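Local coordinates for flavodoxin (Aquifex aeolicus, PDB 2ARK), which probably serves as a low-potential electron donor to redox enzymes, carrying its electrons on a bound FMN cofactor, at residues V7-D12 / V37-V42; G55-S60 / I90-S95. All blocks are in the same frame, centred on the assembly; numbering follows the deposited sequence.

Contact 1: residues V7-D12 / V37-V42; sequences VLVIYD and VRLKHV
Tyr11 meets His41 across the C-terminal end of two parallel strands, 5-11 and 35-41, which with helix 17-30 form the first beta-alpha-beta unit of the flavodoxin-like fold. The tyrosine ring lies over the backbone of strand 35-41: CA of His41 sits above one face, 4.0 Å from the centroid of the Tyr11 ring in a CH-pi contact. The imidazole follows with its edge toward that ring, an offset edge-to-face pair with planes at 72°, and ND1 of His41 is 3.7 Å from CE1 of Tyr11. The first torsion of Tyr11 (chi1 65°) puts CG between its own N and carbonyl carbon and swings the ring across the neighbouring strand. Leu39 borders the ring on the same side of the sheet, its CD1 3.7 Å from Tyr11 CE2 and also touching Val9 CG1; Val9 CG2 then meets CG1 of Val37. On the other side, the Leu8 and Lys40 side chains cross at about a right angle, CD2 of Leu8 4.1 Å from CG of Lys40.

Five backbone hydrogen bonds fix this register, from Arg38 N to Val7 O at one end to Val42 N to Tyr11 O at the other. The first three are short and nearly straight; the last two are more bent, and in the bond from Val42 N to Tyr11 O, just past the end of strand 35-41, the donor is also tilted 32° from the carbonyl plane. Farther out, helix 17-30 covers the Tyr11 side through Lys19 and Ala22, and Phe74 of helix 69-78 covers Ile10 and Val42. Arg38 leads away to a salt bridge with Asp49 and a cation-pi contact with Trp52. Asp12 is held through OD2 by the hydroxyl of Ser68, while CG1 of Val42 packs 3.9 Å from CG of the Asp12 carboxylate.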
# COMPACT_ATOMS: atom_id res chain seq x y z
N VAL A 7 12.13 20.31 -14.17
CA VAL A 7 11.10 19.82 -13.25
C VAL A 7 9.67 20.04 -13.79
O VAL A 7 9.30 21.14 -14.20
CB VAL A 7 11.30 20.42 -11.83
CG1 VAL A 7 10.10 20.17 -10.92
CG2 VAL A 7 12.54 19.85 -11.18
N LEU A 8 8.87 18.98 -13.79
CA LEU A 8 7.46 19.04 -14.19
C LEU A 8 6.60 18.92 -12.95
O LEU A 8 6.70 17.94 -12.20
CB LEU A 8 7.10 17.89 -15.13
CG LEU A 8 5.99 17.97 -16.19
CD1 LEU A 8 5.31 16.62 -16.33
CD2 LEU A 8 4.91 19.12 -16.07
N VAL A 9 5.78 19.93 -12.71
CA VAL A 9 4.76 19.81 -11.68
C VAL A 9 3.45 19.64 -12.43
O VAL A 9 3.02 20.53 -13.12
CB VAL A 9 4.73 21.01 -10.71
CG1 VAL A 9 3.69 20.79 -9.58
CG2 VAL A 9 6.10 21.24 -10.14
N ILE A 10 2.84 18.46 -12.31
CA ILE A 10 1.61 18.18 -13.03
C ILE A 10 0.55 17.82 -11.99
O ILE A 10 0.85 17.09 -11.06
CB ILE A 10 1.85 17.06 -14.11
CG1 ILE A 10 0.65 16.85 -14.97
CG2 ILE A 10 2.33 15.70 -13.48
CD1 ILE A 10 0.71 15.44 -15.68
N TYR A 11 -0.66 18.38 -12.08
CA TYR A 11 -1.68 18.16 -11.00
C TYR A 11 -3.09 18.03 -11.59
O TYR A 11 -3.39 18.58 -12.65
CB TYR A 11 -1.65 19.29 -9.94
CG TYR A 11 -2.06 20.60 -10.55
CD1 TYR A 11 -3.37 21.05 -10.48
CD2 TYR A 11 -1.15 21.36 -11.29
CE1 TYR A 11 -3.76 22.23 -11.12
CE2 TYR A 11 -1.52 22.53 -11.90
CZ TYR A 11 -2.83 22.96 -11.81
OH TYR A 11 -3.19 24.12 -12.45
N ASP A 12 -3.93 17.27 -10.90
CA ASP A 12 -5.37 17.33 -11.05
C ASP A 12 -5.92 18.05 -9.82
O ASP A 12 -5.21 18.20 -8.81
CB ASP A 12 -5.95 15.93 -11.17
CG ASP A 12 -7.39 15.93 -11.70
OD1 ASP A 12 -7.92 17.01 -12.01
OD2 ASP A 12 -8.03 14.87 -11.79
N VAL A 37 11.21 24.99 -14.33
CA VAL A 37 9.96 24.35 -13.91
C VAL A 37 8.81 24.54 -14.93
O VAL A 37 8.62 25.62 -15.46
CB VAL A 37 9.55 24.82 -12.47
CG1 VAL A 37 8.21 24.21 -12.00
CG2 VAL A 37 10.66 24.48 -11.48
N ARG A 38 8.08 23.47 -15.21
CA ARG A 38 6.85 23.57 -15.99
C ARG A 38 5.74 23.21 -15.01
O ARG A 38 5.87 22.21 -14.32
CB ARG A 38 6.86 22.62 -17.20
CG ARG A 38 7.03 23.31 -18.49
CD ARG A 38 8.18 22.81 -19.38
NE ARG A 38 7.72 21.96 -20.46
CZ ARG A 38 8.29 21.85 -21.66
NH1 ARG A 38 9.36 22.56 -21.99
NH2 ARG A 38 7.76 21.03 -22.55
N LEU A 39 4.70 24.05 -14.91
CA LEU A 39 3.50 23.76 -14.09
C LEU A 39 2.28 23.53 -14.99
O LEU A 39 1.86 24.43 -15.74
CB LEU A 39 3.25 24.90 -13.11
CG LEU A 39 2.02 24.94 -12.20
CD1 LEU A 39 1.92 23.70 -11.25
CD2 LEU A 39 2.00 26.26 -11.41
N LYS A 40 1.71 22.32 -14.97
CA LYS A 40 0.53 22.03 -15.82
C LYS A 40 -0.61 21.34 -15.08
O LYS A 40 -0.36 20.49 -14.27
CB LYS A 40 0.91 21.15 -17.03
CG LYS A 40 2.17 21.57 -17.78
CD LYS A 40 1.91 22.37 -19.04
CE LYS A 40 3.28 22.82 -19.65
NZ LYS A 40 3.30 23.25 -21.13
N HIS A 41 -1.84 21.72 -15.37
CA HIS A 41 -3.00 20.89 -15.03
C HIS A 41 -2.96 19.63 -15.97
O HIS A 41 -2.48 19.71 -17.11
CB HIS A 41 -4.30 21.71 -15.18
CG HIS A 41 -5.55 20.94 -14.90
ND1 HIS A 41 -6.00 20.66 -13.63
CD2 HIS A 41 -6.46 20.38 -15.74
CE1 HIS A 41 -7.11 19.95 -13.69
NE2 HIS A 41 -7.41 19.76 -14.96
N VAL A 42 -3.44 18.49 -15.48
CA VAL A 42 -3.50 17.27 -16.28
C VAL A 42 -4.13 17.42 -17.70
O VAL A 42 -3.63 16.81 -18.65
CB VAL A 42 -4.14 16.08 -15.50
CG1 VAL A 42 -5.59 16.33 -15.19
CG2 VAL A 42 -4.03 14.81 -16.29

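Contact 2: residues G55-S60 / I90-S95; sequences GLAVGS and IACAFS
Phe94 lies flat over Gly59 of the adjacent strand: CA of Gly59 is centred under one face of the ring, 3.4 Å from its centroid and only 6° off the normal, a close CH-pi contact. With CG between the backbone N and carbonyl carbon (chi1 58°), the Phe94 ring folds across strand 55-61. Gly59 has no side chain, and the ring occupies the place beside its CA where one would stand. Apolar contact continues along the same side, where CB of Ala57 reaches the ring edge at CE1 of Phe94, 3.7 Å away, and touches SG of Cys92 at 3.8 Å. Replacing Phe94 by an alanine would remove the ring, and is likely to uncover Gly59 and open a gap toward Thr18, Met21 and Ala22 of helix 17-30. On the other side of the sheet CB of Leu56 meets CB of Ala91.

Both strands belong to the central parallel sheet of the flavodoxin-like fold, joined by helix 69-78 in a beta-alpha-beta unit; helix 104-117 covers Val58, Ala91 and Ala93, while Leu157 and Leu161 of helix 148-168 pack on Cys92.

Hydrogen bonds run in parallel-strand fashion. Cys92 N reaches Leu56 O at 2.9 Å, nearly in line with the carbonyl, whereas Phe94 N comes to Val58 O tilted 32° from the carbonyl plane. Ser60 N bonds to Phe94 O. At the C-terminal end a side chain joins in: OG of Ser95 donates to Ser60 O at 2.8 Å and is also hydrogen-bonded to OG1 of Thr62.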
# COMPACT_ATOMS: atom_id res chain seq x y z
N GLY A 55 12.70 15.45 -13.38
CA GLY A 55 11.97 15.15 -12.17
C GLY A 55 10.53 15.60 -12.32
O GLY A 55 10.25 16.58 -13.01
N LEU A 56 9.63 14.83 -11.69
CA LEU A 56 8.18 15.08 -11.70
C LEU A 56 7.60 15.13 -10.29
O LEU A 56 7.91 14.26 -9.47
CB LEU A 56 7.42 13.96 -12.43
CG LEU A 56 7.64 13.78 -13.92
CD1 LEU A 56 8.94 12.95 -14.15
CD2 LEU A 56 6.43 13.09 -14.50
N ALA A 57 6.74 16.12 -10.02
CA ALA A 57 5.85 16.06 -8.86
C ALA A 57 4.44 15.88 -9.39
O ALA A 57 4.01 16.60 -10.27
CB ALA A 57 5.98 17.32 -8.00
N VAL A 58 3.74 14.87 -8.91
CA VAL A 58 2.43 14.56 -9.44
C VAL A 58 1.44 14.72 -8.30
O VAL A 58 1.59 14.07 -7.28
CB VAL A 58 2.39 13.11 -10.02
CG1 VAL A 58 0.96 12.74 -10.47
CG2 VAL A 58 3.44 12.91 -11.15
N GLY A 59 0.46 15.60 -8.43
CA GLY A 59 -0.48 15.86 -7.35
C GLY A 59 -1.90 15.53 -7.73
O GLY A 59 -2.30 15.68 -8.89
N SER A 60 -2.66 15.06 -6.77
CA SER A 60 -4.04 14.75 -7.02
C SER A 60 -4.83 15.01 -5.77
O SER A 60 -4.29 14.83 -4.66
CB SER A 60 -4.17 13.28 -7.36
OG SER A 60 -5.54 12.87 -7.54
N ILE A 90 13.00 10.92 -12.06
CA ILE A 90 12.85 11.06 -10.62
C ILE A 90 11.50 11.70 -10.37
O ILE A 90 11.16 12.69 -11.03
CB ILE A 90 14.01 11.91 -10.03
CG1 ILE A 90 15.34 11.19 -10.26
CG2 ILE A 90 13.79 12.17 -8.55
CD1 ILE A 90 16.57 12.01 -10.02
N ALA A 91 10.72 11.13 -9.44
CA ALA A 91 9.34 11.58 -9.18
C ALA A 91 8.95 11.49 -7.72
O ALA A 91 9.54 10.72 -6.96
CB ALA A 91 8.35 10.81 -10.03
N CYS A 92 7.98 12.32 -7.33
CA CYS A 92 7.32 12.31 -6.01
C CYS A 92 5.83 12.68 -6.21
O CYS A 92 5.41 12.88 -7.36
CB CYS A 92 7.99 13.30 -5.09
SG CYS A 92 8.04 15.00 -5.76
N ALA A 93 5.09 12.78 -5.11
CA ALA A 93 3.62 12.82 -5.10
C ALA A 93 3.16 13.89 -4.14
O ALA A 93 3.88 14.22 -3.20
CB ALA A 93 3.04 11.42 -4.65
N PHE A 94 1.96 14.43 -4.34
CA PHE A 94 1.32 15.27 -3.30
C PHE A 94 -0.20 15.21 -3.38
O PHE A 94 -0.75 14.85 -4.44
CB PHE A 94 1.85 16.70 -3.29
CG PHE A 94 1.68 17.44 -4.61
CD1 PHE A 94 2.62 17.29 -5.65
CD2 PHE A 94 0.62 18.36 -4.79
CE1 PHE A 94 2.48 17.99 -6.85
CE2 PHE A 94 0.48 19.08 -5.99
CZ PHE A 94 1.40 18.89 -7.03
N SER A 95 -0.89 15.53 -2.29
CA SER A 95 -2.33 15.29 -2.27
C SER A 95 -3.02 16.05 -1.15
O SER A 95 -2.45 16.24 -0.05
CB SER A 95 -2.61 13.78 -2.11
OG SER A 95 -4.00 13.47 -2.24

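In the fold
Contacts 1 and 2 follow one another along the chain but lie side by side in one parallel sheet, their centres about 9 Å apart. The join is between strands 5-11 and 55-61: Leu8 N lies 2.9 Å from Gly55 O and Leu8 O 2.8 Å from Ala57 N, both probable hydrogen bonds. Side chains continue across it, with Ile10 CG2 3.8 Å from Val58 CG2. Helix 17-30 spans both contacts, touching Tyr11 and Phe94. Ser68 bonds to Asp12 through OG and to Ser60 through N, tying the C-terminal ends of strands 5-11 and 55-61 to one residue. In flavodoxins FMN binds at this end of the sheet.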